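Long-range contacts in fructose transport system repressor FruR (Pseudomonas putida, PDB 3O75), which binds fructose 1-phosphate in the cleft of its sugar-binding domain and probably acts as a LacI-family transcription factor that recognises specific DNA sequences: residues E13-A18 with S188-Q193; Y17-K22 with Q232-I237; L211-D216 with V227-Q232. All blocks are in the same frame, centred on the assembly; numbering follows the deposited sequence.

Contact 1 (E13-A18 with S188-Q193); sequences ENPSYA and SYVLLQ. With F1X (1-O-phosphono-beta-D-fructofuranose), chain C.
The carboxamide of Asn14 lies obliquely across the CG2 methyl of Val190, with Asn14 ND2 3.8 Å from Val190 CG2. Pro15 CD touches the same methyl, 4.3 Å from Val190 CG2, the one purely apolar side-chain contact between the segments. No hydrogen bond joins the two segments directly; what lies between them is fructose 1-phosphate. Asn14 is the N-cap of helix 15-30. Its OD1 accepts from Ser16 N in the carbonyl plane, 3.2 Å away, which fixes the amide's rotation and turns Asn14 ND2 to the furanose ring oxygen O5 in a weak bond. With CG anti to the backbone N (chi1 -172°), the amide can serve both the helix end and the sugar. One turn on, Tyr17 OH reaches the sugar hydroxyl O4 at 3.0 Å, while Ser16 OG is hydrogen-bonded to phosphate oxygen O2P. From the other segment, Tyr189 N donates to phosphate O3P over 2.9 Å in a nearly straight bond (171°), from the first turn of helix 189-200. Ser188 OG, at the N-cap of that helix, stands near O1 and O2 of the ligand, 3.4 Å from O2, and can give at most a weak bond to one of them. Arg138 is a further donor to the ligand. The two helices thus present their N-terminal ends from opposite walls of the cleft, as expected for a LacI-type effector pocket. The N-terminus of helix 189-200, through Tyr189 N, probably favours the negative charge of the phosphate, and the bound sugar phosphate itself supplies most of the polar connection across the cleft.

Contact 2 (Y17-K22 with Q232-I237); sequences YARIAK and QQHGQI. With F1X (1-O-phosphono-beta-D-fructofuranose), chain C.
The imidazole of His234 is sandwiched: Arg19 CG lies 4.1 Å above one face, offset toward the rim, and Gln232 CB sits over the centre of the opposite face. Arg19 CB adds an off-centre CH-pi contact on its side, 4.1 Å from the ring centroid. At the ring edge, in its plane, Ile20 CG1 comes within 4.0 Å of His234 CD2. The guanidinium of Arg19 does not stack on the imidazole; the two planes stand 75° apart, and His234 CG lies at the guanidinium's edge. The arginine chain, bent at chi2 and chi3 (-91° and -136°), crosses over one face of the ring with its CB and CG methylenes and then carries the guanidinium to the second subunit, where Arg19 NH1 forms a salt bridge with Glu13 of that subunit. The ring is also gripped at His234 NE2, hydrogen-bonded to Ser16, so its rotation is fixed by one polar bond as well as by packing on both faces.

The side chain of Gln232, extended beyond CG, delivers Gln232 NE2 to phosphate oxygen O2P at 2.9 Å, while Gln232 OE1 stands 3.8 Å from Ile20 CD1. That isoleucine methyl reaches on to Ile237 CG2 at 4.4 Å, and Ile237 in turn packs on Val100 and Ser102 of strand 98-102. Gln232 belongs to the first shell of the phosphate, as does Ser16; His234 stands in the second shell and probably positions Ser16. The N-terminal turns of helices 15-30 and 234-251 meet here at the cleft of a periplasmic-binding-protein type I domain, the two-lobed fold that LacI-family regulators use to hold their effector.

Contact 3 (L211-D216 with V227-Q232); sequences LGTFGD and VNAMAQ. With F1X (1-O-phosphono-beta-D-fructofuranose), chain C.
Met230 O is gripped by two donors: Gly215 N, 2.9 Å away and well above the carbonyl plane, and the guanidinium of Arg263, which also binds the ligand. This is the last link in a parallel pairing of strands 211-214 and 227-231. Upstream, Met230 N donates to Thr213 O at 3.0 Å and Thr213 N to Asn228 O at 2.9 Å, both nearly along the C=O axis. The strand directions differ by 18°. On one face of the sheet, Leu211 and Val227 lie side by side, with Leu211 CB 4.1 Å from Val227 CG2, and Thr213 CG2 leans on Val227 CG1 at 3.9 Å. The face bearing Phe214 and Met230 is covered by helix 104-116.

Thr213 has OG1 anti to its own amide nitrogen (chi1 -174°), which places the hydroxyl by the carbonyl side to donate to Phe214 O at 2.7 Å while it also meets the hydroxyl of Thr186. Replacing Thr213 with a valine would probably leave Phe214 O without this bond and the Thr186 hydroxyl without its mate.

Beyond the strand, Asp216 CB packs on Ala231 CB at 3.7 Å, and its carboxylate forms a salt bridge with Arg268. Gly215 CA comes within 3.1 Å of phosphate O3P, where a side chain would clash; its backbone angles independently call for glycine. The turn after strand 210-214 thus brings the bare Gly215 CA against the phosphate, and the shared acceptor Met230 O probably orients Arg263 toward the anion.

Overall arrangement
All three contacts converge on fructose 1-phosphate. Contacts 1 and 2 both start from helix 15-30, with centres about 12 Å apart, and meet where Ser16 OG lies 3.0 Å from His234 NE2. Contact 1 bridges the two lobes; contact 3 lies within the lobe that carries helix 189-200, and contact 2 in the other. The centres of contacts 1 and 3 are about 11 Å apart, with Leu192 CD2 packed on Thr213 CG2 at 3.6 Å. Contacts 2 and 3, about 15 Å apart between centres, share Gln232, where the chain crosses from strand 227-231 to helix 234-251. Contacts 1 and 2 also touch the second subunit, which suggests that the pocket lies near the subunit interface.

Contact 1 (E13-A18 with S188-Q193)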
loop_
_atom_site.group_PDB
_atom_site.type_symbol
_atom_site.label_atom_id
_atom_site.label_comp_id
_atom_site.label_asym_id
_atom_site.label_seq_id
_atom_site.Cartn_x
_atom_site.Cartn_y
_atom_site.Cartn_z
ATOM N N GLU A 13 -5.111 2.300 -0.522
ATOM C CA GLU A 13 -4.630 1.833 0.777
ATOM C C GLU A 13 -4.999 0.379 1.077
ATOM O O GLU A 13 -4.833 -0.091 2.205
ATOM C CB GLU A 13 -5.097 2.751 1.909
ATOM C CG GLU A 13 -4.504 4.141 1.860
ATOM C CD GLU A 13 -4.472 4.818 3.220
ATOM O OE1 GLU A 13 -3.880 4.249 4.162
ATOM O OE2 GLU A 13 -5.025 5.931 3.346
ATOM N N ASN A 14 -5.521 -0.323 0.076
ATOM C CA ASN A 14 -5.638 -1.773 0.151
ATOM C C ASN A 14 -4.384 -2.372 -0.475
ATOM O O ASN A 14 -4.202 -2.304 -1.691
ATOM C CB ASN A 14 -6.892 -2.258 -0.576
ATOM C CG ASN A 14 -7.160 -3.745 -0.363
ATOM O OD1 ASN A 14 -6.255 -4.576 -0.462
ATOM N ND2 ASN A 14 -8.413 -4.084 -0.077
ATOM N N PRO A 15 -3.502 -2.945 0.357
ATOM C CA PRO A 15 -2.189 -3.408 -0.114
ATOM C C PRO A 15 -2.244 -4.365 -1.310
ATOM O O PRO A 15 -1.322 -4.366 -2.130
ATOM C CB PRO A 15 -1.600 -4.093 1.122
ATOM C CG PRO A 15 -2.207 -3.341 2.265
ATOM C CD PRO A 15 -3.621 -3.027 1.823
ATOM N N SER A 16 -3.307 -5.153 -1.422
ATOM C CA SER A 16 -3.436 -6.056 -2.564
ATOM C C SER A 16 -3.509 -5.309 -3.895
ATOM O O SER A 16 -2.873 -5.709 -4.872
ATOM C CB SER A 16 -4.632 -6.997 -2.398
ATOM O OG SER A 16 -4.349 -8.000 -1.437
ATOM N N TYR A 17 -4.280 -4.226 -3.940
ATOM C CA TYR A 17 -4.349 -3.421 -5.154
ATOM C C TYR A 17 -3.024 -2.721 -5.441
ATOM O O TYR A 17 -2.568 -2.695 -6.579
ATOM C CB TYR A 17 -5.508 -2.423 -5.106
ATOM C CG TYR A 17 -6.855 -3.093 -5.220
ATOM C CD1 TYR A 17 -7.712 -3.170 -4.130
ATOM C CD2 TYR A 17 -7.260 -3.678 -6.415
ATOM C CE1 TYR A 17 -8.938 -3.794 -4.232
ATOM C CE2 TYR A 17 -8.485 -4.305 -6.526
ATOM C CZ TYR A 17 -9.321 -4.361 -5.432
ATOM O OH TYR A 17 -10.544 -4.987 -5.542
ATOM N N ALA A 18 -2.401 -2.169 -4.409
ATOM C CA ALA A 18 -1.092 -1.551 -4.573
ATOM C C ALA A 18 -0.122 -2.581 -5.145
ATOM O O ALA A 18 0.710 -2.270 -5.999
ATOM C CB ALA A 18 -0.586 -1.041 -3.240
ATOM N N SER A 188 -11.535 -9.904 3.612
ATOM C CA SER A 188 -10.452 -9.063 3.105
ATOM C C SER A 188 -9.557 -8.719 4.282
ATOM O O SER A 188 -10.053 -8.549 5.397
ATOM C CB SER A 188 -11.013 -7.786 2.478
ATOM O OG SER A 188 -9.975 -6.892 2.118
ATOM N N TYR A 189 -8.247 -8.629 4.063
ATOM C CA TYR A 189 -7.359 -8.368 5.192
ATOM C C TYR A 189 -7.667 -7.016 5.821
ATOM O O TYR A 189 -7.575 -6.843 7.038
ATOM C CB TYR A 189 -5.879 -8.428 4.817
ATOM C CG TYR A 189 -5.007 -8.245 6.041
ATOM C CD1 TYR A 189 -4.779 -9.302 6.910
ATOM C CD2 TYR A 189 -4.456 -7.007 6.354
ATOM C CE1 TYR A 189 -4.010 -9.148 8.039
ATOM C CE2 TYR A 189 -3.674 -6.839 7.495
ATOM C CZ TYR A 189 -3.456 -7.918 8.332
ATOM O OH TYR A 189 -2.688 -7.786 9.467
ATOM N N VAL A 190 -8.043 -6.065 4.974
ATOM C CA VAL A 190 -8.361 -4.721 5.425
ATOM C C VAL A 190 -9.441 -4.738 6.507
ATOM O O VAL A 190 -9.391 -3.952 7.452
ATOM C CB VAL A 190 -8.791 -3.833 4.244
ATOM C CG1 VAL A 190 -9.653 -2.693 4.725
ATOM C CG2 VAL A 190 -7.568 -3.311 3.506
ATOM N N LEU A 191 -10.407 -5.643 6.382
ATOM C CA LEU A 191 -11.436 -5.772 7.405
ATOM C C LEU A 191 -10.845 -6.365 8.682
ATOM O O LEU A 191 -11.190 -5.945 9.787
ATOM C CB LEU A 191 -12.603 -6.624 6.902
ATOM C CG LEU A 191 -13.432 -6.014 5.773
ATOM C CD1 LEU A 191 -14.229 -7.085 5.066
ATOM C CD2 LEU A 191 -14.349 -4.918 6.303
ATOM N N LEU A 192 -9.946 -7.332 8.528
ATOM C CA LEU A 192 -9.332 -7.985 9.680
ATOM C C LEU A 192 -8.580 -6.981 10.562
ATOM O O LEU A 192 -8.497 -7.146 11.783
ATOM C CB LEU A 192 -8.394 -9.105 9.227
ATOM C CG LEU A 192 -7.739 -9.932 10.335
ATOM C CD1 LEU A 192 -8.793 -10.565 11.226
ATOM C CD2 LEU A 192 -6.827 -10.994 9.740
ATOM N N GLN A 193 -8.035 -5.940 9.944
ATOM C CA GLN A 193 -7.327 -4.918 10.700
ATOM C C GLN A 193 -8.278 -4.266 11.692
ATOM O O GLN A 193 -7.928 -4.055 12.851
ATOM C CB GLN A 193 -6.752 -3.861 9.766
ATOM C CG GLN A 193 -5.787 -4.403 8.732
ATOM C CD GLN A 193 -4.982 -3.296 8.082
ATOM O OE1 GLN A 193 -5.179 -2.972 6.912
ATOM N NE2 GLN A 193 -4.074 -2.700 8.848
HETATM C C1 F1X C . -8.286 -7.710 -1.734
HETATM O O1 F1X C . -7.816 -7.840 -0.401
HETATM P P1 F1X C . -7.295 -9.275 0.103
HETATM C C2 F1X C . -9.803 -7.661 -1.717
HETATM O O2 F1X C . -10.313 -8.617 -0.778
HETATM C C3 F1X C . -10.359 -7.950 -3.104
HETATM O O3 F1X C . -10.422 -9.348 -3.376
HETATM C C4 F1X C . -11.716 -7.297 -3.018
HETATM O O4 F1X C . -12.321 -7.048 -4.290
HETATM C C5 F1X C . -11.288 -6.012 -2.337
HETATM O O5 F1X C . -10.297 -6.368 -1.366
HETATM C C6 F1X C . -12.478 -5.294 -1.750
HETATM O O6 F1X C . -12.935 -4.452 -2.800
HETATM O O1P F1X C . -8.478 -10.191 -0.079
HETATM O O2P F1X C . -6.135 -9.588 -0.803
HETATM O O3P F1X C . -6.931 -9.036 1.547
#

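Contact 2 (Y17-K22 with Q232-I237)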
loop_
_atom_site.group_PDB
_atom_site.type_symbol
_atom_site.label_atom_id
_atom_site.label_comp_id
_atom_site.label_asym_id
_atom_site.label_seq_id
_atom_site.Cartn_x
_atom_site.Cartn_y
_atom_site.Cartn_z
ATOM N N TYR A 17 -4.280 -4.226 -3.940
ATOM C CA TYR A 17 -4.349 -3.421 -5.154
ATOM C C TYR A 17 -3.024 -2.721 -5.441
ATOM O O TYR A 17 -2.568 -2.695 -6.579
ATOM C CB TYR A 17 -5.508 -2.423 -5.106
ATOM C CG TYR A 17 -6.855 -3.093 -5.220
ATOM C CD1 TYR A 17 -7.712 -3.170 -4.130
ATOM C CD2 TYR A 17 -7.260 -3.678 -6.415
ATOM C CE1 TYR A 17 -8.938 -3.794 -4.232
ATOM C CE2 TYR A 17 -8.485 -4.305 -6.526
ATOM C CZ TYR A 17 -9.321 -4.361 -5.432
ATOM O OH TYR A 17 -10.544 -4.987 -5.542
ATOM N N ALA A 18 -2.401 -2.169 -4.409
ATOM C CA ALA A 18 -1.092 -1.551 -4.573
ATOM C C ALA A 18 -0.122 -2.581 -5.145
ATOM O O ALA A 18 0.710 -2.270 -5.999
ATOM C CB ALA A 18 -0.586 -1.041 -3.240
ATOM N N ARG A 19 -0.247 -3.811 -4.660
ATOM C CA ARG A 19 0.591 -4.925 -5.088
ATOM C C ARG A 19 0.371 -5.267 -6.558
ATOM O O ARG A 19 1.320 -5.421 -7.327
ATOM C CB ARG A 19 0.267 -6.149 -4.239
ATOM C CG ARG A 19 1.459 -6.766 -3.563
ATOM C CD ARG A 19 2.080 -7.835 -4.420
ATOM N NE ARG A 19 2.405 -8.996 -3.605
ATOM C CZ ARG A 19 3.521 -9.121 -2.897
ATOM N NH1 ARG A 19 4.433 -8.157 -2.909
ATOM N NH2 ARG A 19 3.728 -10.216 -2.180
ATOM N N ILE A 20 -0.890 -5.394 -6.946
ATOM C CA ILE A 20 -1.211 -5.706 -8.327
ATOM C C ILE A 20 -0.735 -4.589 -9.247
ATOM O O ILE A 20 -0.135 -4.846 -10.288
ATOM C CB ILE A 20 -2.717 -5.947 -8.512
ATOM C CG1 ILE A 20 -3.131 -7.232 -7.787
ATOM C CG2 ILE A 20 -3.070 -6.024 -9.994
ATOM C CD1 ILE A 20 -4.628 -7.464 -7.746
ATOM N N ALA A 21 -0.996 -3.349 -8.846
ATOM C CA ALA A 21 -0.613 -2.189 -9.640
ATOM C C ALA A 21 0.891 -2.148 -9.890
ATOM O O ALA A 21 1.333 -1.857 -10.998
ATOM C CB ALA A 21 -1.074 -0.908 -8.961
ATOM N N LYS A 22 1.669 -2.429 -8.850
ATOM C CA LYS A 22 3.123 -2.445 -8.950
ATOM C C LYS A 22 3.586 -3.577 -9.859
ATOM O O LYS A 22 4.452 -3.392 -10.711
ATOM C CB LYS A 22 3.753 -2.593 -7.565
ATOM C CG LYS A 22 5.267 -2.699 -7.575
ATOM C CD LYS A 22 5.835 -2.387 -6.197
ATOM C CE LYS A 22 7.354 -2.328 -6.210
ATOM N NZ LYS A 22 7.923 -2.080 -4.854
ATOM N N GLN A 232 -3.889 -13.856 -2.294
ATOM C CA GLN A 232 -3.943 -13.791 -3.748
ATOM C C GLN A 232 -2.573 -14.098 -4.322
ATOM O O GLN A 232 -1.555 -13.868 -3.675
ATOM C CB GLN A 232 -4.328 -12.390 -4.218
ATOM C CG GLN A 232 -5.735 -11.937 -3.903
ATOM C CD GLN A 232 -6.028 -10.575 -4.509
ATOM O OE1 GLN A 232 -5.865 -10.373 -5.714
ATOM N NE2 GLN A 232 -6.455 -9.634 -3.676
ATOM N N GLN A 233 -2.551 -14.598 -5.551
ATOM C CA GLN A 233 -1.315 -14.656 -6.316
ATOM C C GLN A 233 -1.218 -13.376 -7.146
ATOM O O GLN A 233 -1.464 -13.384 -8.351
ATOM C CB GLN A 233 -1.287 -15.900 -7.206
ATOM C CG GLN A 233 -1.475 -17.202 -6.434
ATOM C CD GLN A 233 -1.153 -18.433 -7.259
ATOM O OE1 GLN A 233 -0.065 -18.547 -7.823
ATOM N NE2 GLN A 233 -2.096 -19.365 -7.327
ATOM N N HIS A 234 -0.873 -12.275 -6.481
ATOM C CA HIS A 234 -0.880 -10.957 -7.109
ATOM C C HIS A 234 -0.067 -10.944 -8.390
ATOM O O HIS A 234 -0.505 -10.394 -9.402
ATOM C CB HIS A 234 -0.325 -9.896 -6.157
ATOM C CG HIS A 234 -1.031 -9.832 -4.839
ATOM N ND1 HIS A 234 -0.678 -10.626 -3.769
ATOM C CD2 HIS A 234 -2.062 -9.064 -4.416
ATOM C CE1 HIS A 234 -1.466 -10.352 -2.744
ATOM N NE2 HIS A 234 -2.313 -9.410 -3.109
ATOM N N GLY A 235 1.119 -11.549 -8.343
ATOM C CA GLY A 235 2.005 -11.586 -9.493
ATOM C C GLY A 235 1.436 -12.360 -10.669
ATOM O O GLY A 235 1.557 -11.940 -11.822
ATOM N N GLN A 236 0.813 -13.496 -10.383
ATOM C CA GLN A 236 0.198 -14.291 -11.437
ATOM C C GLN A 236 -1.009 -13.568 -12.031
ATOM O O GLN A 236 -1.216 -13.566 -13.245
ATOM C CB GLN A 236 -0.202 -15.670 -10.913
ATOM C CG GLN A 236 -0.801 -16.578 -11.975
ATOM C CD GLN A 236 0.075 -16.680 -13.215
ATOM O OE1 GLN A 236 1.228 -17.109 -13.143
ATOM N NE2 GLN A 236 -0.471 -16.283 -14.359
ATOM N N ILE A 237 -1.799 -12.940 -11.167
ATOM C CA ILE A 237 -2.954 -12.179 -11.618
ATOM C C ILE A 237 -2.528 -11.060 -12.573
ATOM O O ILE A 237 -3.099 -10.906 -13.653
ATOM C CB ILE A 237 -3.749 -11.602 -10.426
ATOM C CG1 ILE A 237 -4.448 -12.732 -9.665
ATOM C CG2 ILE A 237 -4.765 -10.577 -10.904
ATOM C CD1 ILE A 237 -5.207 -12.277 -8.437
HETATM C C1 F1X C . -8.286 -7.710 -1.734
HETATM O O1 F1X C . -7.816 -7.840 -0.401
HETATM P P1 F1X C . -7.295 -9.275 0.103
HETATM C C2 F1X C . -9.803 -7.661 -1.717
HETATM O O2 F1X C . -10.313 -8.617 -0.778
HETATM C C3 F1X C . -10.359 -7.950 -3.104
HETATM O O3 F1X C . -10.422 -9.348 -3.376
HETATM C C4 F1X C . -11.716 -7.297 -3.018
HETATM O O4 F1X C . -12.321 -7.048 -4.290
HETATM C C5 F1X C . -11.288 -6.012 -2.337
HETATM O O5 F1X C . -10.297 -6.368 -1.366
HETATM C C6 F1X C . -12.478 -5.294 -1.750
HETATM O O6 F1X C . -12.935 -4.452 -2.800
HETATM O O1P F1X C . -8.478 -10.191 -0.079
HETATM O O2P F1X C . -6.135 -9.588 -0.803
HETATM O O3P F1X C . -6.931 -9.036 1.547
#

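Contact 3 (L211-D216 with V227-Q232)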
loop_
_atom_site.group_PDB
_atom_site.type_symbol
_atom_site.label_atom_id
_atom_site.label_comp_id
_atom_site.label_asym_id
_atom_site.label_seq_id
_atom_site.Cartn_x
_atom_site.Cartn_y
_atom_site.Cartn_z
ATOM N N LEU A 211 -9.350 -17.733 13.781
ATOM C CA LEU A 211 -9.434 -16.655 12.812
ATOM C C LEU A 211 -9.053 -17.131 11.415
ATOM O O LEU A 211 -8.009 -17.750 11.221
ATOM C CB LEU A 211 -8.498 -15.527 13.242
ATOM C CG LEU A 211 -9.006 -14.085 13.231
ATOM C CD1 LEU A 211 -10.444 -14.009 13.717
ATOM C CD2 LEU A 211 -8.097 -13.206 14.082
ATOM N N GLY A 212 -9.900 -16.830 10.440
ATOM C CA GLY A 212 -9.568 -17.070 9.048
ATOM C C GLY A 212 -9.820 -15.798 8.263
ATOM O O GLY A 212 -10.811 -15.110 8.504
ATOM N N THR A 213 -8.933 -15.473 7.328
ATOM C CA THR A 213 -9.106 -14.252 6.551
ATOM C C THR A 213 -8.689 -14.395 5.097
ATOM O O THR A 213 -7.770 -15.146 4.766
ATOM C CB THR A 213 -8.301 -13.068 7.141
ATOM O OG1 THR A 213 -8.616 -11.872 6.416
ATOM C CG2 THR A 213 -6.801 -13.324 7.027
ATOM N N PHE A 214 -9.379 -13.660 4.235
ATOM C CA PHE A 214 -8.881 -13.389 2.899
ATOM C C PHE A 214 -7.723 -12.406 3.026
ATOM O O PHE A 214 -7.735 -11.534 3.893
ATOM C CB PHE A 214 -9.988 -12.795 2.028
ATOM C CG PHE A 214 -10.789 -13.824 1.292
ATOM C CD1 PHE A 214 -11.704 -14.621 1.959
ATOM C CD2 PHE A 214 -10.623 -14.001 -0.068
ATOM C CE1 PHE A 214 -12.439 -15.579 1.277
ATOM C CE2 PHE A 214 -11.355 -14.957 -0.754
ATOM C CZ PHE A 214 -12.262 -15.747 -0.079
ATOM N N GLY A 215 -6.727 -12.547 2.161
ATOM C CA GLY A 215 -5.532 -11.734 2.246
ATOM C C GLY A 215 -4.517 -12.326 3.204
ATOM O O GLY A 215 -4.741 -13.384 3.795
ATOM N N ASP A 216 -3.397 -11.631 3.358
ATOM C CA ASP A 216 -2.307 -12.089 4.208
ATOM C C ASP A 216 -1.427 -10.895 4.553
ATOM O O ASP A 216 -1.447 -9.887 3.852
ATOM C CB ASP A 216 -1.485 -13.160 3.483
ATOM C CG ASP A 216 -0.485 -13.850 4.394
ATOM O OD1 ASP A 216 -0.719 -13.884 5.618
ATOM O OD2 ASP A 216 0.531 -14.370 3.883
ATOM N N VAL A 227 -3.322 -17.319 12.432
ATOM C CA VAL A 227 -4.397 -16.959 11.514
ATOM C C VAL A 227 -4.275 -17.697 10.186
ATOM O O VAL A 227 -3.249 -17.609 9.512
ATOM C CB VAL A 227 -4.400 -15.449 11.222
ATOM C CG1 VAL A 227 -5.510 -15.105 10.237
ATOM C CG2 VAL A 227 -4.553 -14.657 12.511
ATOM N N ASN A 228 -5.323 -18.427 9.813
ATOM C CA ASN A 228 -5.393 -19.033 8.488
ATOM C C ASN A 228 -5.700 -17.979 7.433
ATOM O O ASN A 228 -6.573 -17.140 7.629
ATOM C CB ASN A 228 -6.439 -20.145 8.452
ATOM C CG ASN A 228 -5.972 -21.403 9.158
ATOM O OD1 ASN A 228 -4.885 -21.431 9.739
ATOM N ND2 ASN A 228 -6.787 -22.453 9.107
ATOM N N ALA A 229 -4.989 -18.027 6.313
ATOM C CA ALA A 229 -5.083 -16.965 5.323
ATOM C C ALA A 229 -5.148 -17.496 3.898
ATOM O O ALA A 229 -4.471 -18.467 3.554
ATOM C CB ALA A 229 -3.904 -16.010 5.477
ATOM N N MET A 230 -5.974 -16.849 3.078
ATOM C CA MET A 230 -6.039 -17.138 1.656
ATOM C C MET A 230 -5.477 -15.946 0.888
ATOM O O MET A 230 -6.182 -14.966 0.638
ATOM C CB MET A 230 -7.481 -17.401 1.225
ATOM C CG MET A 230 -8.016 -18.760 1.610
ATOM S SD MET A 230 -7.399 -20.097 0.556
ATOM C CE MET A 230 -8.349 -21.472 1.207
ATOM N N ALA A 231 -4.199 -16.029 0.530
ATOM C CA ALA A 231 -3.521 -14.930 -0.142
ATOM C C ALA A 231 -3.682 -15.005 -1.658
ATOM O O ALA A 231 -3.618 -16.082 -2.240
ATOM C CB ALA A 231 -2.051 -14.915 0.238
ATOM N N GLN A 232 -3.889 -13.856 -2.294
ATOM C CA GLN A 232 -3.943 -13.791 -3.748
ATOM C C GLN A 232 -2.573 -14.098 -4.322
ATOM O O GLN A 232 -1.555 -13.868 -3.675
ATOM C CB GLN A 232 -4.328 -12.390 -4.218
ATOM C CG GLN A 232 -5.735 -11.937 -3.903
ATOM C CD GLN A 232 -6.028 -10.575 -4.509
ATOM O OE1 GLN A 232 -5.865 -10.373 -5.714
ATOM N NE2 GLN A 232 -6.455 -9.634 -3.676
HETATM C C1 F1X C . -8.286 -7.710 -1.734
HETATM O O1 F1X C . -7.816 -7.840 -0.401
HETATM P P1 F1X C . -7.295 -9.275 0.103
HETATM C C2 F1X C . -9.803 -7.661 -1.717
HETATM O O2 F1X C . -10.313 -8.617 -0.778
HETATM C C3 F1X C . -10.359 -7.950 -3.104
HETATM O O3 F1X C . -10.422 -9.348 -3.376
HETATM C C4 F1X C . -11.716 -7.297 -3.018
HETATM O O4 F1X C . -12.321 -7.048 -4.290
HETATM C C5 F1X C . -11.288 -6.012 -2.337
HETATM O O5 F1X C . -10.297 -6.368 -1.366
HETATM C C6 F1X C . -12.478 -5.294 -1.750
HETATM O O6 F1X C . -12.935 -4.452 -2.800
HETATM O O1P F1X C . -8.478 -10.191 -0.079
HETATM O O2P F1X C . -6.135 -9.588 -0.803
HETATM O O3P F1X C . -6.931 -9.036 1.547
#